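PDB 4EPS: putative fimbrium tip subunit Fim1C from Bacteroides ovatus, which probably forms part of the tip of a fimbrium, the filamentous cell-surface appendage that mediates adhesion and biofilm formation. Local coordinates for residues Pro93-Met98 with Ala115-Thr120; Lys127-Gln132 with Arg219-Pro224; Lys165-Arg170 with Gly232-Lys237; Ser338-Thr343 with Gln413-Ser418. All blocks are in the same frame, centred on the assembly; numbering follows the deposited sequence.

From the N terminus, contact 1 (P93-M98 with A115-T120) closes a short loop that leaves strand 87-92 and returns past helix 111-115. Contact 2 then ties the segment on helix 126-130 to strand 217-222 across 86 intervening residues, and it touches contact 1 through probable hydrogen bonds from W117 and T120 to Q132. Contact 3 opens within that long loop and closes beyond it, so contacts 2 and 3 cross; strand 217-222 of contact 2 neighbours strand 148-174 of contact 3 in the sheet. These three lie in the fimbrillin-like region. Contact 4 comes later in series, about 48 Å centre to centre from contact 1, and joins helix 408-419 to the short irregular link between strands 334-338 and 342-344.

Contact 1: residues Pro93-Met98 with Ala115-Thr120; sequences PYQSEM and AGWELT. With GOL (glycerol), chain K.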
loop_
_atom_site.group_PDB
_atom_site.type_symbol
_atom_site.label_atom_id
_atom_site.label_comp_id
_atom_site.label_asym_id
_atom_site.label_seq_id
_atom_site.Cartn_x
_atom_site.Cartn_y
_atom_site.Cartn_z
ATOM N N PRO A 93 28.088 28.872 -31.497
ATOM C CA PRO A 93 27.653 30.269 -31.316
ATOM C C PRO A 93 28.585 31.222 -32.040
ATOM O O PRO A 93 29.801 30.994 -32.076
ATOM C CB PRO A 93 27.714 30.458 -29.792
ATOM C CG PRO A 93 28.866 29.543 -29.350
ATOM C CD PRO A 93 28.963 28.426 -30.385
ATOM N N TYR A 94 28.011 32.294 -32.605
ATOM C CA TYR A 94 28.751 33.328 -33.330
ATOM C C TYR A 94 29.947 33.822 -32.517
ATOM O O TYR A 94 29.809 34.075 -31.316
ATOM C CB TYR A 94 27.805 34.514 -33.622
ATOM C CG TYR A 94 28.509 35.745 -34.154
ATOM C CD1 TYR A 94 28.918 35.817 -35.483
ATOM C CD2 TYR A 94 28.731 36.852 -33.339
ATOM C CE1 TYR A 94 29.585 36.939 -35.975
ATOM C CE2 TYR A 94 29.377 37.990 -33.826
ATOM C CZ TYR A 94 29.804 38.027 -35.144
ATOM O OH TYR A 94 30.448 39.142 -35.625
ATOM N N GLN A 95 31.099 33.962 -33.190
ATOM C CA GLN A 95 32.370 34.477 -32.656
ATOM C C GLN A 95 32.743 35.710 -33.475
ATOM O O GLN A 95 32.718 35.640 -34.704
ATOM C CB GLN A 95 33.487 33.405 -32.756
ATOM C CG GLN A 95 33.179 32.048 -32.077
ATOM C CD GLN A 95 33.031 32.148 -30.579
ATOM O OE1 GLN A 95 33.974 32.483 -29.857
ATOM N NE2 GLN A 95 31.847 31.843 -30.073
ATOM N N SER A 96 33.044 36.838 -32.807
ATOM C CA SER A 96 33.472 38.091 -33.451
ATOM C C SER A 96 34.734 37.889 -34.275
ATOM O O SER A 96 34.868 38.495 -35.344
ATOM C CB SER A 96 33.730 39.178 -32.409
ATOM O OG SER A 96 32.512 39.753 -31.970
ATOM N N GLU A 97 35.651 37.022 -33.794
ATOM C CA GLU A 97 36.911 36.758 -34.492
ATOM C C GLU A 97 36.913 35.356 -35.107
ATOM O O GLU A 97 36.852 34.361 -34.390
ATOM C CB GLU A 97 38.116 36.957 -33.534
ATOM C CG GLU A 97 39.483 36.894 -34.208
ATOM C CD GLU A 97 39.783 37.996 -35.208
ATOM O OE1 GLU A 97 39.437 37.831 -36.401
ATOM O OE2 GLU A 97 40.373 39.024 -34.802
HETATM N N MSE A 98 36.994 35.284 -36.438
HETATM C CA MSE A 98 37.009 34.000 -37.142
HETATM C C MSE A 98 38.238 33.889 -38.045
HETATM O O MSE A 98 38.345 32.941 -38.825
HETATM C CB MSE A 98 35.704 33.779 -37.927
HETATM C CG MSE A 98 34.516 33.431 -37.018
HETATM SE SE MSE A 98 34.753 31.708 -36.157
HETATM C CE MSE A 98 34.443 30.542 -37.719
ATOM N N ALA A 115 39.007 22.308 -33.968
ATOM C CA ALA A 115 40.321 21.921 -33.422
ATOM C C ALA A 115 40.787 22.850 -32.283
ATOM O O ALA A 115 41.320 22.357 -31.291
ATOM C CB ALA A 115 41.369 21.892 -34.527
ATOM N N GLY A 116 40.573 24.155 -32.421
ATOM C CA GLY A 116 40.978 25.123 -31.406
ATOM C C GLY A 116 39.926 25.464 -30.362
ATOM O O GLY A 116 40.162 26.319 -29.501
ATOM N N TRP A 117 38.747 24.804 -30.411
ATOM C CA TRP A 117 37.651 25.101 -29.484
ATOM C C TRP A 117 38.055 24.752 -28.057
ATOM O O TRP A 117 38.361 23.596 -27.764
ATOM C CB TRP A 117 36.364 24.369 -29.912
ATOM C CG TRP A 117 35.119 24.896 -29.255
ATOM C CD1 TRP A 117 34.389 24.290 -28.275
ATOM C CD2 TRP A 117 34.421 26.110 -29.586
ATOM N NE1 TRP A 117 33.294 25.063 -27.951
ATOM C CE2 TRP A 117 33.289 26.186 -28.740
ATOM C CE3 TRP A 117 34.649 27.148 -30.517
ATOM C CZ2 TRP A 117 32.378 27.249 -28.799
ATOM C CZ3 TRP A 117 33.755 28.213 -30.563
ATOM C CH2 TRP A 117 32.635 28.255 -29.713
ATOM N N GLU A 118 38.082 25.764 -27.187
ATOM C CA GLU A 118 38.482 25.604 -25.788
ATOM C C GLU A 118 37.252 25.372 -24.925
ATOM O O GLU A 118 36.415 26.267 -24.771
ATOM C CB GLU A 118 39.292 26.817 -25.291
ATOM C CG GLU A 118 40.561 27.077 -26.092
ATOM C CD GLU A 118 41.340 28.316 -25.690
ATOM O OE1 GLU A 118 40.739 29.415 -25.642
ATOM O OE2 GLU A 118 42.561 28.188 -25.448
ATOM N N LEU A 119 37.131 24.183 -24.403
ATOM C CA LEU A 119 36.016 23.785 -23.569
ATOM C C LEU A 119 36.445 23.767 -22.122
ATOM O O LEU A 119 37.516 23.247 -21.801
ATOM C CB LEU A 119 35.620 22.390 -24.058
ATOM C CG LEU A 119 34.242 21.893 -23.845
ATOM C CD1 LEU A 119 33.218 22.744 -24.613
ATOM C CD2 LEU A 119 34.176 20.480 -24.304
ATOM N N THR A 120 35.647 24.377 -21.244
ATOM C CA THR A 120 35.932 24.374 -19.808
ATOM C C THR A 120 34.913 23.479 -19.098
ATOM O O THR A 120 33.898 23.099 -19.685
ATOM C CB THR A 120 35.921 25.792 -19.220
ATOM O OG1 THR A 120 34.566 26.187 -19.019
ATOM C CG2 THR A 120 36.711 26.810 -20.076
HETATM C C1 GOL K . 34.612 28.728 -26.290
HETATM O O1 GOL K . 33.713 29.245 -25.316
HETATM C C2 GOL K . 35.599 29.787 -26.726
HETATM O O2 GOL K . 34.888 30.983 -27.063
HETATM C C3 GOL K . 36.383 29.339 -27.936
HETATM O O3 GOL K . 37.337 28.333 -27.619
#
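Two surface loops of the fimbrillin-like region meet here, one leaving strand 87-92 and the other following helix 111-115, and the six-membered half of the W117 indole is where they touch. P93 comes at it obliquely, with CD 3.7 Å from W117 CH2. The Q95 amide sits at the edge of the ring near its plane, NE2 lying 3.7 Å from CH2 of W117, with the amide and indole planes 75° apart. That amide is held by its own loop: Q95 NE2 donates to P93 O at 3.0 Å in a nearly straight bond (172°), approaching from above the carbonyl plane. P93 itself follows a cis peptide bond. On the other side of the contact, W117 CG stands anti to the backbone N (chi1 -164°), which swings the indole across to the proline loop, while NE1 is hydrogen-bonded to Q132 O. A glycerol, probably from the crystallisation liquor, covers one face, its C1 3.7 Å from W117 CZ2; E118 N donates to its O3 at 2.7 Å, and its O2 reaches Q95 OE1 only weakly. With W117 cut back to an alanine, P93 and Q95 would probably lose their partner on the facing loop, and Q132 O its indole donor. The whole is a loop-to-loop contact, an aromatic side chain bridging two connections on the surface of the beta-rich fimbrillin-like region.

Contact 2: residues Lys127-Gln132 with Arg219-Pro224; sequences KAYAKQ and RLLRKP
Y129, on helix 126-130, lays its ring against L221 of strand 217-222, a helix-on-strand contact within the fimbrillin-like region. The apolar part is a CH-pi contact: L221 CD1 stands 4.0 Å from the centroid of the Y129 ring and only 12° off its normal, over the middle of the face. L221 CG adds to it at 3.8 Å from Y129 CE2, and the other methyl, CD2, reaches past the rim to the hydroxyl. With CG anti to the backbone N (chi1 180°), the tyrosine leans off the helix toward the strand, crossing the leucine at about a right angle. L221 CD1 also touches backbone of the facing segment, Y129 O at 3.8 Å and Q132 C. Replacing Y129 by an alanine would probably strip L221 CD1 of the ring that covers it. Among the polar contacts, Q132 NE2 donates to A128 O at 3.3 Å, back along its own segment; A128 O lies in the plane of the Q132 amide, while NE2 comes from above the carbonyl plane. Q132 OE1 accepts from the backbone N of T120, so both ends of that side chain are engaged. R219 forms salt bridges to D212 and E217 through NH1. Its NE also serves the contact: one water, 2.6 Å from R219 NE and accepting from it, sits 2.7 Å from Y129 OH.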
loop_
_atom_site.group_PDB
_atom_site.type_symbol
_atom_site.label_atom_id
_atom_site.label_comp_id
_atom_site.label_asym_id
_atom_site.label_seq_id
_atom_site.Cartn_x
_atom_site.Cartn_y
_atom_site.Cartn_z
ATOM N N LYS A 127 23.606 29.771 -19.945
ATOM C CA LYS A 127 24.547 30.589 -20.717
ATOM C C LYS A 127 25.953 29.995 -20.754
ATOM O O LYS A 127 26.581 30.047 -21.799
ATOM C CB LYS A 127 24.628 32.034 -20.191
ATOM C CG LYS A 127 23.447 32.883 -20.651
ATOM C CD LYS A 127 23.737 34.381 -20.558
ATOM C CE LYS A 127 22.888 35.202 -21.509
ATOM N NZ LYS A 127 21.454 35.248 -21.111
ATOM N N ALA A 128 26.466 29.488 -19.621
ATOM C CA ALA A 128 27.823 28.917 -19.573
ATOM C C ALA A 128 27.910 27.659 -20.467
ATOM O O ALA A 128 28.934 27.411 -21.087
ATOM C CB ALA A 128 28.193 28.575 -18.143
ATOM N N TYR A 129 26.817 26.896 -20.550
ATOM C CA TYR A 129 26.763 25.695 -21.382
ATOM C C TYR A 129 26.649 26.081 -22.872
ATOM O O TYR A 129 27.440 25.600 -23.703
ATOM C CB TYR A 129 25.560 24.855 -20.946
ATOM C CG TYR A 129 25.377 23.562 -21.718
ATOM C CD1 TYR A 129 24.728 23.551 -22.950
ATOM C CD2 TYR A 129 25.832 22.350 -21.203
ATOM C CE1 TYR A 129 24.545 22.365 -23.659
ATOM C CE2 TYR A 129 25.627 21.154 -21.889
ATOM C CZ TYR A 129 24.997 21.169 -23.123
ATOM O OH TYR A 129 24.743 19.997 -23.789
ATOM N N ALA A 130 25.644 26.932 -23.208
ATOM C CA ALA A 130 25.337 27.345 -24.586
ATOM C C ALA A 130 26.514 27.969 -25.293
ATOM O O ALA A 130 26.729 27.645 -26.465
ATOM C CB ALA A 130 24.143 28.309 -24.601
ATOM N N LYS A 131 27.296 28.847 -24.597
ATOM C CA LYS A 131 28.441 29.516 -25.236
ATOM C C LYS A 131 29.544 28.517 -25.633
ATOM O O LYS A 131 30.389 28.865 -26.442
ATOM C CB LYS A 131 29.032 30.626 -24.340
ATOM C CG LYS A 131 29.764 30.101 -23.097
ATOM C CD LYS A 131 30.275 31.210 -22.196
ATOM C CE LYS A 131 30.965 30.631 -20.982
ATOM N NZ LYS A 131 31.251 31.673 -19.956
ATOM N N GLN A 132 29.533 27.289 -25.077
ATOM C CA GLN A 132 30.551 26.277 -25.380
ATOM C C GLN A 132 30.069 25.152 -26.310
ATOM O O GLN A 132 30.874 24.293 -26.703
ATOM C CB GLN A 132 31.010 25.671 -24.036
ATOM C CG GLN A 132 31.560 26.748 -23.077
ATOM C CD GLN A 132 32.425 26.156 -22.018
ATOM O OE1 GLN A 132 33.543 25.733 -22.281
ATOM N NE2 GLN A 132 31.965 26.189 -20.791
ATOM N N ARG A 219 24.532 17.140 -17.242
ATOM C CA ARG A 219 25.104 17.106 -18.603
ATOM C C ARG A 219 26.379 17.898 -18.642
ATOM O O ARG A 219 26.476 18.958 -18.028
ATOM C CB ARG A 219 24.088 17.633 -19.643
ATOM C CG ARG A 219 22.835 16.752 -19.686
ATOM C CD ARG A 219 22.039 16.855 -20.970
ATOM N NE ARG A 219 21.246 18.082 -21.059
ATOM C CZ ARG A 219 19.983 18.210 -20.660
ATOM N NH1 ARG A 219 19.342 17.181 -20.099
ATOM N NH2 ARG A 219 19.355 19.366 -20.797
ATOM N N LEU A 220 27.386 17.374 -19.339
ATOM C CA LEU A 220 28.670 18.041 -19.431
ATOM C C LEU A 220 29.260 17.829 -20.805
ATOM O O LEU A 220 29.503 16.682 -21.180
ATOM C CB LEU A 220 29.628 17.473 -18.353
ATOM C CG LEU A 220 31.024 18.092 -18.297
ATOM C CD1 LEU A 220 30.964 19.487 -17.637
ATOM C CD2 LEU A 220 31.945 17.213 -17.486
ATOM N N LEU A 221 29.511 18.917 -21.536
ATOM C CA LEU A 221 30.196 18.815 -22.826
ATOM C C LEU A 221 31.665 18.458 -22.605
ATOM O O LEU A 221 32.291 18.988 -21.676
ATOM C CB LEU A 221 30.105 20.131 -23.619
ATOM C CG LEU A 221 28.693 20.557 -24.022
ATOM C CD1 LEU A 221 28.670 22.056 -24.307
ATOM C CD2 LEU A 221 28.182 19.744 -25.213
ATOM N N ARG A 222 32.201 17.538 -23.444
ATOM C CA ARG A 222 33.593 17.070 -23.394
ATOM C C ARG A 222 34.177 17.041 -24.792
ATOM O O ARG A 222 33.439 16.912 -25.772
ATOM C CB ARG A 222 33.689 15.651 -22.770
ATOM C CG ARG A 222 33.139 15.520 -21.307
ATOM C CD ARG A 222 33.997 16.231 -20.278
ATOM N NE ARG A 222 35.358 15.681 -20.201
ATOM C CZ ARG A 222 36.421 16.345 -19.760
ATOM N NH1 ARG A 222 36.313 17.617 -19.384
ATOM N NH2 ARG A 222 37.609 15.751 -19.715
ATOM N N LYS A 223 35.492 17.198 -24.899
ATOM C CA LYS A 223 36.131 17.127 -26.216
ATOM C C LYS A 223 36.047 15.701 -26.749
ATOM O O LYS A 223 36.222 14.754 -25.980
ATOM C CB LYS A 223 37.582 17.586 -26.146
ATOM C CG LYS A 223 37.734 19.097 -26.122
ATOM C CD LYS A 223 39.192 19.476 -25.944
ATOM C CE LYS A 223 39.393 20.966 -26.003
ATOM N NZ LYS A 223 40.792 21.356 -25.668
ATOM N N PRO A 224 35.737 15.507 -28.042
ATOM C CA PRO A 224 35.718 14.131 -28.584
ATOM C C PRO A 224 37.071 13.444 -28.381
ATOM O O PRO A 224 38.117 14.110 -28.395
ATOM C CB PRO A 224 35.427 14.347 -30.075
ATOM C CG PRO A 224 34.716 15.671 -30.115
ATOM C CD PRO A 224 35.436 16.501 -29.097
HETATM O O HOH W 1 22.164 19.409 -23.153
#

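Contact 3: residues Lys165-Arg170 with Gly232-Lys237; sequences KLPSTR and GHYNDK. With GOL (glycerol), chain O.
Over one face of the Y234 ring lies L166, whose CD2 is 4.1 Å from Y234 CD1. P167 meets the same ring obliquely and farther out, its CG 3.5 Å from Y234 CE2 and its CD close behind, so that consecutive residues of one segment address different parts of one aromatic. The two leucine methyls divide the work: CD2 takes the ring, while CD1 rests 4.0 Å from Y234 CB, the two side chains sliding past each other in opposite directions. Y234 CG sits between its backbone N and carbonyl carbon (chi1 72°), the torsion that leaves the ring beside both residues. S191 and V257 also pack on the tyrosine. Beside this apolar patch lies a glycerol, probably from the crystallisation liquor. Its clear bond is the 2.7 Å one between its O2 and T169 OG1, which K262 also reaches; the one from N235 ND2 to its O3 is weak and doubtful. The backbone of Y234 pairs twice with that of K237, the N of K237 donating to Y234 O at 2.9 Å. This is the hairpin turn between strands 229-234 and 237-242, packed by its tyrosine against an irregular point in the long strand 148-174, within the beta-rich fimbrillin-like fold.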
loop_
_atom_site.group_PDB
_atom_site.type_symbol
_atom_site.label_atom_id
_atom_site.label_comp_id
_atom_site.label_asym_id
_atom_site.label_seq_id
_atom_site.Cartn_x
_atom_site.Cartn_y
_atom_site.Cartn_z
ATOM N N LYS A 165 22.960 10.152 -14.652
ATOM C CA LYS A 165 21.675 9.943 -13.983
ATOM C C LYS A 165 21.945 9.323 -12.608
ATOM O O LYS A 165 22.246 8.128 -12.516
ATOM C CB LYS A 165 20.760 9.032 -14.842
ATOM C CG LYS A 165 19.346 8.864 -14.272
ATOM C CD LYS A 165 18.549 10.133 -14.433
ATOM C CE LYS A 165 17.109 9.926 -14.046
ATOM N NZ LYS A 165 16.430 11.233 -13.962
ATOM N N LEU A 166 21.853 10.133 -11.540
ATOM C CA LEU A 166 22.075 9.610 -10.194
ATOM C C LEU A 166 20.799 8.867 -9.697
ATOM O O LEU A 166 19.724 9.064 -10.264
ATOM C CB LEU A 166 22.476 10.733 -9.226
ATOM C CG LEU A 166 23.811 11.460 -9.543
ATOM C CD1 LEU A 166 24.027 12.589 -8.531
ATOM C CD2 LEU A 166 24.990 10.485 -9.571
ATOM N N PRO A 167 20.892 7.998 -8.675
ATOM C CA PRO A 167 19.670 7.337 -8.192
ATOM C C PRO A 167 18.676 8.349 -7.604
ATOM O O PRO A 167 19.057 9.368 -7.023
ATOM C CB PRO A 167 20.169 6.379 -7.102
ATOM C CG PRO A 167 21.504 6.852 -6.725
ATOM C CD PRO A 167 22.086 7.581 -7.891
ATOM N N SER A 168 17.391 8.110 -7.849
ATOM C CA SER A 168 16.315 8.941 -7.304
ATOM C C SER A 168 15.127 8.035 -7.023
ATOM O O SER A 168 15.035 6.952 -7.602
ATOM C CB SER A 168 15.946 10.094 -8.234
ATOM O OG SER A 168 15.477 9.661 -9.502
ATOM N N THR A 169 14.253 8.442 -6.100
ATOM C CA THR A 169 13.119 7.596 -5.735
ATOM C C THR A 169 11.831 8.393 -5.666
ATOM O O THR A 169 11.702 9.292 -4.845
ATOM C CB THR A 169 13.366 6.912 -4.380
ATOM O OG1 THR A 169 14.583 6.194 -4.440
ATOM C CG2 THR A 169 12.200 5.930 -3.982
ATOM N N ARG A 170 10.882 8.056 -6.522
ATOM C CA ARG A 170 9.569 8.664 -6.408
ATOM C C ARG A 170 8.820 7.941 -5.275
ATOM O O ARG A 170 8.818 6.709 -5.225
ATOM C CB ARG A 170 8.793 8.578 -7.726
ATOM C CG ARG A 170 7.329 8.970 -7.542
ATOM C CD ARG A 170 6.510 8.706 -8.756
ATOM N NE ARG A 170 5.175 9.286 -8.595
ATOM C CZ ARG A 170 4.197 9.133 -9.479
ATOM N NH1 ARG A 170 4.386 8.393 -10.565
ATOM N NH2 ARG A 170 3.015 9.696 -9.272
ATOM N N GLY A 232 32.246 10.895 -9.235
ATOM C CA GLY A 232 31.052 11.517 -8.687
ATOM C C GLY A 232 30.891 11.123 -7.232
ATOM O O GLY A 232 31.048 9.946 -6.887
ATOM N N HIS A 233 30.654 12.116 -6.385
ATOM C CA HIS A 233 30.325 11.969 -4.975
ATOM C C HIS A 233 28.850 12.349 -4.801
ATOM O O HIS A 233 28.413 13.366 -5.321
ATOM C CB HIS A 233 31.250 12.840 -4.091
ATOM C CG HIS A 233 32.621 12.255 -3.892
ATOM N ND1 HIS A 233 33.499 12.779 -2.956
ATOM C CD2 HIS A 233 33.210 11.188 -4.488
ATOM C CE1 HIS A 233 34.575 12.006 -2.999
ATOM N NE2 HIS A 233 34.452 11.043 -3.911
ATOM N N TYR A 234 28.077 11.500 -4.130
ATOM C CA TYR A 234 26.645 11.751 -3.858
ATOM C C TYR A 234 26.257 10.892 -2.684
ATOM O O TYR A 234 26.758 9.774 -2.568
ATOM C CB TYR A 234 25.756 11.429 -5.103
ATOM C CG TYR A 234 25.634 9.944 -5.373
ATOM C CD1 TYR A 234 26.633 9.254 -6.055
ATOM C CD2 TYR A 234 24.544 9.219 -4.902
ATOM C CE1 TYR A 234 26.569 7.872 -6.229
ATOM C CE2 TYR A 234 24.472 7.837 -5.067
ATOM C CZ TYR A 234 25.465 7.176 -5.765
ATOM O OH TYR A 234 25.389 5.816 -5.923
ATOM N N ASN A 235 25.369 11.431 -1.839
ATOM C CA ASN A 235 24.910 10.817 -0.592
ATOM C C ASN A 235 26.165 10.517 0.221
ATOM O O ASN A 235 26.919 11.454 0.490
ATOM C CB ASN A 235 24.013 9.583 -0.864
ATOM C CG ASN A 235 22.718 9.948 -1.552
ATOM O OD1 ASN A 235 22.310 11.112 -1.575
ATOM N ND2 ASN A 235 22.050 8.961 -2.146
ATOM N N ASP A 236 26.472 9.242 0.480
ATOM C CA ASP A 236 27.687 8.892 1.206
ATOM C C ASP A 236 28.485 7.881 0.405
ATOM O O ASP A 236 29.085 6.950 0.961
ATOM C CB ASP A 236 27.328 8.375 2.610
ATOM C CG ASP A 236 27.017 9.505 3.572
ATOM O OD1 ASP A 236 27.975 10.099 4.120
ATOM O OD2 ASP A 236 25.817 9.811 3.765
ATOM N N LYS A 237 28.498 8.056 -0.938
ATOM C CA LYS A 237 29.218 7.060 -1.723
ATOM C C LYS A 237 29.823 7.660 -2.972
ATOM O O LYS A 237 29.788 8.875 -3.146
ATOM C CB LYS A 237 28.357 5.820 -2.060
ATOM C CG LYS A 237 26.969 6.089 -2.633
ATOM C CD LYS A 237 26.061 4.866 -2.470
ATOM C CE LYS A 237 26.395 3.734 -3.423
ATOM N NZ LYS A 237 25.381 2.648 -3.369
HETATM C C1 GOL O . 19.066 7.124 -3.478
HETATM O O1 GOL O . 18.727 5.747 -3.610
HETATM C C2 GOL O . 17.821 7.965 -3.326
HETATM O O2 GOL O . 16.870 7.548 -4.299
HETATM C C3 GOL O . 18.123 9.433 -3.524
HETATM O O3 GOL O . 18.877 9.945 -2.436
#

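Contact 4: residues Ser338-Thr343 with Gln413-Ser418; sequences SLYTET and QDDCES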
loop_
_atom_site.group_PDB
_atom_site.type_symbol
_atom_site.label_atom_id
_atom_site.label_comp_id
_atom_site.label_asym_id
_atom_site.label_seq_id
_atom_site.Cartn_x
_atom_site.Cartn_y
_atom_site.Cartn_z
ATOM N N SER A 338 11.680 19.561 12.966
ATOM C CA SER A 338 13.127 19.442 13.038
ATOM C C SER A 338 13.594 18.607 14.219
ATOM O O SER A 338 13.019 18.719 15.293
ATOM C CB SER A 338 13.737 20.848 13.187
ATOM O OG SER A 338 13.405 21.447 14.454
ATOM N N LEU A 339 14.707 17.852 14.050
ATOM C CA LEU A 339 15.424 17.262 15.195
ATOM C C LEU A 339 16.107 18.402 15.965
ATOM O O LEU A 339 16.449 18.267 17.145
ATOM C CB LEU A 339 16.512 16.275 14.722
ATOM C CG LEU A 339 16.036 15.066 13.908
ATOM C CD1 LEU A 339 17.177 14.049 13.728
ATOM C CD2 LEU A 339 14.846 14.385 14.564
ATOM N N TYR A 340 16.393 19.487 15.245
ATOM C CA TYR A 340 17.021 20.683 15.817
ATOM C C TYR A 340 16.179 21.276 16.923
ATOM O O TYR A 340 14.957 21.423 16.772
ATOM C CB TYR A 340 17.221 21.749 14.721
ATOM C CG TYR A 340 17.803 23.068 15.215
ATOM C CD1 TYR A 340 16.979 24.068 15.744
ATOM C CD2 TYR A 340 19.176 23.302 15.192
ATOM C CE1 TYR A 340 17.510 25.259 16.245
ATOM C CE2 TYR A 340 19.714 24.511 15.649
ATOM C CZ TYR A 340 18.876 25.480 16.179
ATOM O OH TYR A 340 19.389 26.665 16.637
ATOM N N THR A 341 16.826 21.659 18.027
ATOM C CA THR A 341 16.140 22.410 19.092
ATOM C C THR A 341 17.179 23.187 19.907
ATOM O O THR A 341 18.227 22.649 20.275
ATOM C CB THR A 341 15.202 21.574 19.981
ATOM O OG1 THR A 341 14.502 22.464 20.864
ATOM C CG2 THR A 341 15.928 20.478 20.799
ATOM N N GLU A 342 16.876 24.453 20.169
ATOM C CA GLU A 342 17.706 25.336 20.999
ATOM C C GLU A 342 16.794 26.293 21.697
ATOM O O GLU A 342 15.651 26.447 21.271
ATOM C CB GLU A 342 18.743 26.130 20.159
ATOM C CG GLU A 342 19.851 25.335 19.476
ATOM C CD GLU A 342 20.762 24.456 20.315
ATOM O OE1 GLU A 342 21.000 24.783 21.500
ATOM O OE2 GLU A 342 21.251 23.439 19.771
ATOM N N THR A 343 17.288 26.952 22.761
ATOM C CA THR A 343 16.546 28.006 23.456
ATOM C C THR A 343 17.180 29.329 23.076
ATOM O O THR A 343 18.396 29.399 22.850
ATOM C CB THR A 343 16.552 27.810 24.973
ATOM O OG1 THR A 343 17.916 27.811 25.407
ATOM C CG2 THR A 343 15.838 26.548 25.407
ATOM N N GLN A 413 17.142 29.862 12.681
ATOM C CA GLN A 413 16.669 29.262 11.428
ATOM C C GLN A 413 17.889 28.864 10.575
ATOM O O GLN A 413 17.939 27.753 10.025
ATOM C CB GLN A 413 15.761 30.266 10.689
ATOM C CG GLN A 413 15.079 29.731 9.433
ATOM C CD GLN A 413 14.297 30.796 8.685
ATOM O OE1 GLN A 413 14.739 31.946 8.526
ATOM N NE2 GLN A 413 13.096 30.449 8.222
ATOM N N ASP A 414 18.870 29.777 10.469
ATOM C CA ASP A 414 20.108 29.540 9.693
ATOM C C ASP A 414 20.862 28.342 10.258
ATOM O O ASP A 414 21.345 27.507 9.488
ATOM C CB ASP A 414 21.012 30.798 9.721
ATOM C CG ASP A 414 20.539 31.946 8.851
ATOM O OD1 ASP A 414 19.686 31.708 7.958
ATOM O OD2 ASP A 414 21.021 33.091 9.063
ATOM N N ASP A 415 20.971 28.267 11.601
ATOM C CA ASP A 415 21.653 27.185 12.313
ATOM C C ASP A 415 20.969 25.851 12.080
ATOM O O ASP A 415 21.656 24.846 11.914
ATOM C CB ASP A 415 21.702 27.464 13.814
ATOM C CG ASP A 415 22.685 28.535 14.246
ATOM O OD1 ASP A 415 23.444 29.036 13.376
ATOM O OD2 ASP A 415 22.674 28.899 15.450
ATOM N N CYS A 416 19.607 25.838 12.072
ATOM C CA CYS A 416 18.836 24.607 11.813
ATOM C C CYS A 416 19.119 24.141 10.382
ATOM O O CYS A 416 19.432 22.973 10.160
ATOM C CB CYS A 416 17.344 24.863 12.043
ATOM S SG CYS A 416 16.280 23.418 11.775
ATOM N N GLU A 417 19.073 25.063 9.426
ATOM C CA GLU A 417 19.326 24.771 8.014
ATOM C C GLU A 417 20.773 24.273 7.798
ATOM O O GLU A 417 20.995 23.368 6.979
ATOM C CB GLU A 417 19.047 26.042 7.165
ATOM C CG GLU A 417 19.322 25.936 5.666
ATOM C CD GLU A 417 18.761 24.728 4.930
ATOM O OE1 GLU A 417 17.646 24.273 5.272
ATOM O OE2 GLU A 417 19.431 24.259 3.980
ATOM N N SER A 418 21.740 24.855 8.527
ATOM C CA SER A 418 23.156 24.475 8.404
ATOM C C SER A 418 23.389 23.048 8.882
ATOM O O SER A 418 24.060 22.279 8.192
ATOM C CB SER A 418 24.042 25.435 9.195
ATOM O OG SER A 418 24.051 26.713 8.579
HETATM O O HOH W 2 21.917 26.775 16.944
#
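Y340 lies with one ring face against the C416 turn of helix 408-419, and this is the tight half of the contact, where Y340, C416 and S338 are all buried. C416 CB stands over the face, 3.8 Å from the ring centroid and 18° off the normal, in a CH-pi contact. The sulfur extends past the ring toward the base of the tyrosine: SG lies 3.5 Å from Y340 CB, and its approach to the ring is oblique, 41° off the normal, a cysteine sulfur-aromatic contact. SG, anti to the backbone N of C416 (chi1 -179°), also reaches S338 CB at 3.9 Å. Just behind, S338 OG donates to Y340 O at 2.8 Å, in the carbonyl plane and on a lone pair, a local bond that closes over L339. S338 OG is bonded to F506 N as well, joining this stretch to strand 502-509, while W429 packs on both S338 and C416. The other end is polar, and D415 there is partly exposed. Y340 OH rests 3.7 Å from D415 CB, and a water bridges the two side chains: it lies in the ring plane at the edge, a notably short 2.5 Å from Y340 OH, and donates to D415 OD2 at 2.7 Å. What results is helix 408-419 packed on the irregular stretch between strands 334-338 and 342-344, both antiparallel to strand 502-509.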